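Local coordinates for periplasmic binding protein (Veillonella parvula, PDB 4MO9) that probably captures a ligand, perhaps an iron-siderophore complex, in the periplasm for an uptake transporter, as TroA-like solute-binding proteins do, at residues S245-P249 / E250-E254. Residues are numbered along the deposited sequence; the frame is centred on the assembly and turned at random.
Sequences SPINP and EFVLE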
ATOM      1  N   SER A 245     -10.071  12.832   6.655  1.00 47.78           N
ATOM      2  CA  SER A 245     -10.778  13.013   7.910  1.00 47.77           C
ATOM      3  C   SER A 245     -12.203  12.549   7.658  1.00 46.77           C
ATOM      4  O   SER A 245     -12.616  12.417   6.503  1.00 45.02           O
ATOM      5  CB  SER A 245     -10.765  14.483   8.318  1.00 48.21           C
ATOM      6  OG  SER A 245     -11.429  15.274   7.350  1.00 49.17           O
ATOM      7  N   PRO A 246     -12.962  12.280   8.723  1.00 46.09           N
ATOM      8  CA  PRO A 246     -14.292  11.751   8.403  1.00 46.54           C
ATOM      9  C   PRO A 246     -15.278  12.827   7.952  1.00 48.11           C
ATOM     10  O   PRO A 246     -15.156  13.993   8.338  1.00 48.61           O
ATOM     11  CB  PRO A 246     -14.739  11.089   9.707  1.00 49.21           C
ATOM     12  CG  PRO A 246     -13.915  11.735  10.781  1.00 50.27           C
ATOM     13  CD  PRO A 246     -12.622  12.163  10.153  1.00 47.59           C
ATOM     14  N   ILE A 247     -16.232  12.424   7.116  1.00 48.34           N
ATOM     15  CA  ILE A 247     -17.264  13.315   6.594  1.00 51.53           C
ATOM     16  C   ILE A 247     -18.490  13.256   7.513  1.00 54.33           C
ATOM     17  O   ILE A 247     -18.642  12.312   8.289  1.00 54.98           O
ATOM     18  CB  ILE A 247     -17.659  12.889   5.155  1.00 50.17           C
ATOM     19  CG1 ILE A 247     -18.416  13.998   4.427  1.00 52.87           C
ATOM     20  CG2 ILE A 247     -18.485  11.609   5.176  1.00 51.58           C
ATOM     21  CD1 ILE A 247     -17.737  15.345   4.496  1.00 54.47           C
ATOM     22  N   ASN A 248     -19.356  14.260   7.455  1.00 55.07           N
ATOM     23  CA  ASN A 248     -20.617  14.176   8.189  1.00 59.35           C
ATOM     24  C   ASN A 248     -21.580  13.234   7.467  1.00 56.88           C
ATOM     25  O   ASN A 248     -21.756  13.346   6.255  1.00 55.85           O
ATOM     26  CB  ASN A 248     -21.255  15.560   8.371  1.00 67.12           C
ATOM     27  CG  ASN A 248     -21.268  16.372   7.088  1.00 72.70           C
ATOM     28  OD1 ASN A 248     -20.223  16.604   6.477  1.00 74.59           O
ATOM     29  ND2 ASN A 248     -22.458  16.804   6.669  1.00 76.03           N
ATOM     30  N   PRO A 249     -22.200  12.297   8.206  1.00 56.81           N
ATOM     31  CA  PRO A 249     -23.124  11.296   7.646  1.00 56.88           C
ATOM     32  C   PRO A 249     -24.163  11.872   6.671  1.00 56.78           C
ATOM     33  O   PRO A 249     -24.480  11.232   5.661  1.00 52.85           O
ATOM     34  CB  PRO A 249     -23.831  10.752   8.886  1.00 58.69           C
ATOM     35  CG  PRO A 249     -22.829  10.897   9.981  1.00 58.83           C
ATOM     36  CD  PRO A 249     -22.020  12.131   9.661  1.00 57.67           C
ATOM     37  N   GLU A 250     -24.669  13.066   6.972  1.00 59.61           N
ATOM     38  CA  GLU A 250     -25.695  13.716   6.157  1.00 64.85           C
ATOM     39  C   GLU A 250     -25.201  14.037   4.745  1.00 60.15           C
ATOM     40  O   GLU A 250     -25.986  14.068   3.798  1.00 59.68           O
ATOM     41  CB  GLU A 250     -26.189  15.005   6.827  1.00 73.95           C
ATOM     42  CG  GLU A 250     -26.695  14.840   8.260  1.00 82.66           C
ATOM     43  CD  GLU A 250     -25.563  14.686   9.270  1.00 87.55           C
ATOM     44  OE1 GLU A 250     -25.807  14.116  10.356  1.00 91.19           O
ATOM     45  OE2 GLU A 250     -24.429  15.130   8.975  1.00 86.03           O
ATOM     46  N   PHE A 251     -23.900  14.282   4.619  1.00 57.75           N
ATOM     47  CA  PHE A 251     -23.278  14.577   3.332  1.00 54.35           C
ATOM     48  C   PHE A 251     -23.511  13.425   2.352  1.00 52.23           C
ATOM     49  O   PHE A 251     -23.877  13.649   1.195  1.00 52.66           O
ATOM     50  CB  PHE A 251     -21.776  14.817   3.538  1.00 54.56           C
ATOM     51  CG  PHE A 251     -21.048  15.340   2.325  1.00 55.65           C
ATOM     52  CD1 PHE A 251     -20.360  14.473   1.483  1.00 56.43           C
ATOM     53  CD2 PHE A 251     -21.006  16.702   2.054  1.00 57.20           C
ATOM     54  CE1 PHE A 251     -19.668  14.955   0.374  1.00 55.65           C
ATOM     55  CE2 PHE A 251     -20.320  17.190   0.951  1.00 57.18           C
ATOM     56  CZ  PHE A 251     -19.649  16.318   0.109  1.00 55.79           C
ATOM     57  N   VAL A 252     -23.320  12.193   2.818  1.00 49.03           N
ATOM     58  CA  VAL A 252     -23.467  11.024   1.953  1.00 48.35           C
ATOM     59  C   VAL A 252     -24.913  10.837   1.468  1.00 51.14           C
ATOM     60  O   VAL A 252     -25.143  10.547   0.290  1.00 50.53           O
ATOM     61  CB  VAL A 252     -22.939   9.733   2.624  1.00 48.65           C
ATOM     62  CG1 VAL A 252     -23.171   8.530   1.730  1.00 48.80           C
ATOM     63  CG2 VAL A 252     -21.442   9.855   2.926  1.00 44.38           C
ATOM     64  N   LEU A 253     -25.879  11.021   2.366  1.00 52.18           N
ATOM     65  CA  LEU A 253     -27.287  10.905   1.996  1.00 55.57           C
ATOM     66  C   LEU A 253     -27.670  11.924   0.916  1.00 56.61           C
ATOM     67  O   LEU A 253     -28.399  11.595  -0.025  1.00 58.84           O
ATOM     68  CB  LEU A 253     -28.186  11.062   3.230  1.00 56.34           C
ATOM     69  CG  LEU A 253     -27.939  10.089   4.389  1.00 57.15           C
ATOM     70  CD1 LEU A 253     -28.872  10.352   5.567  1.00 59.80           C
ATOM     71  CD2 LEU A 253     -28.080   8.655   3.926  1.00 55.58           C
ATOM     72  N   GLU A 254     -27.170  13.151   1.047  1.00 55.69           N
ATOM     73  CA  GLU A 254     -27.508  14.227   0.116  1.00 56.66           C
ATOM     74  C   GLU A 254     -26.864  14.018  -1.254  1.00 54.93           C
ATOM     75  O   GLU A 254     -27.482  14.270  -2.290  1.00 50.82           O
ATOM     76  CB  GLU A 254     -27.079  15.575   0.693  1.00 62.01           C
ATOM     77  CG  GLU A 254     -27.777  15.944   2.000  1.00 71.53           C
ATOM     78  CD  GLU A 254     -27.178  17.178   2.660  1.00 76.70           C
ATOM     79  OE1 GLU A 254     -25.940  17.363   2.575  1.00 76.59           O
ATOM     80  OE2 GLU A 254     -27.947  17.956   3.264  1.00 78.87           O
TER
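I247 and F251 pack against each other where a loop runs into the first turn of helix 249-255, in one lobe of this two-lobed periplasmic binding protein. The isoleucine lies across the root of the phenylalanine: I247 CG1 comes within 3.6 Å of F251 CD1, and I247 CD1 rests over one face of the F251 ring, 4.2 Å from its centroid and displaced toward the rim. This is a CH-pi contact. It depends on both first torsions, since I247 carries CG1, and F251 carries CG, opposite its own main-chain nitrogen (chi1 -164° and -171°). The other isoleucine branch, CG2, faces V252 CG2 at 4.1 Å, so one side chain touches two successive helix residues.

Behind this pair, backbone bonds start the helix. The N248 carbonyl O accepts a hydrogen bond from F251 N at 2.9 Å, and a weak bond follows from V252 N to P249 O. P249, whose nitrogen has no hydrogen to give, leads into the helix. On the outer side E250 bends at chi2, bringing its carboxylate back along the chain to N248. The amide and carboxylate planes lie only 22° apart, yet the N248 ND2 to E250 OE2 bond is weak at 3.5 Å.

Further out, Y203 on strand 201-206 meets both I247 and V252, seating the buried side of the turn against the mixed sheet of this lobe, while T237 touches F251. Within the helix, E254 N bonds to E250 O at 3.1 Å.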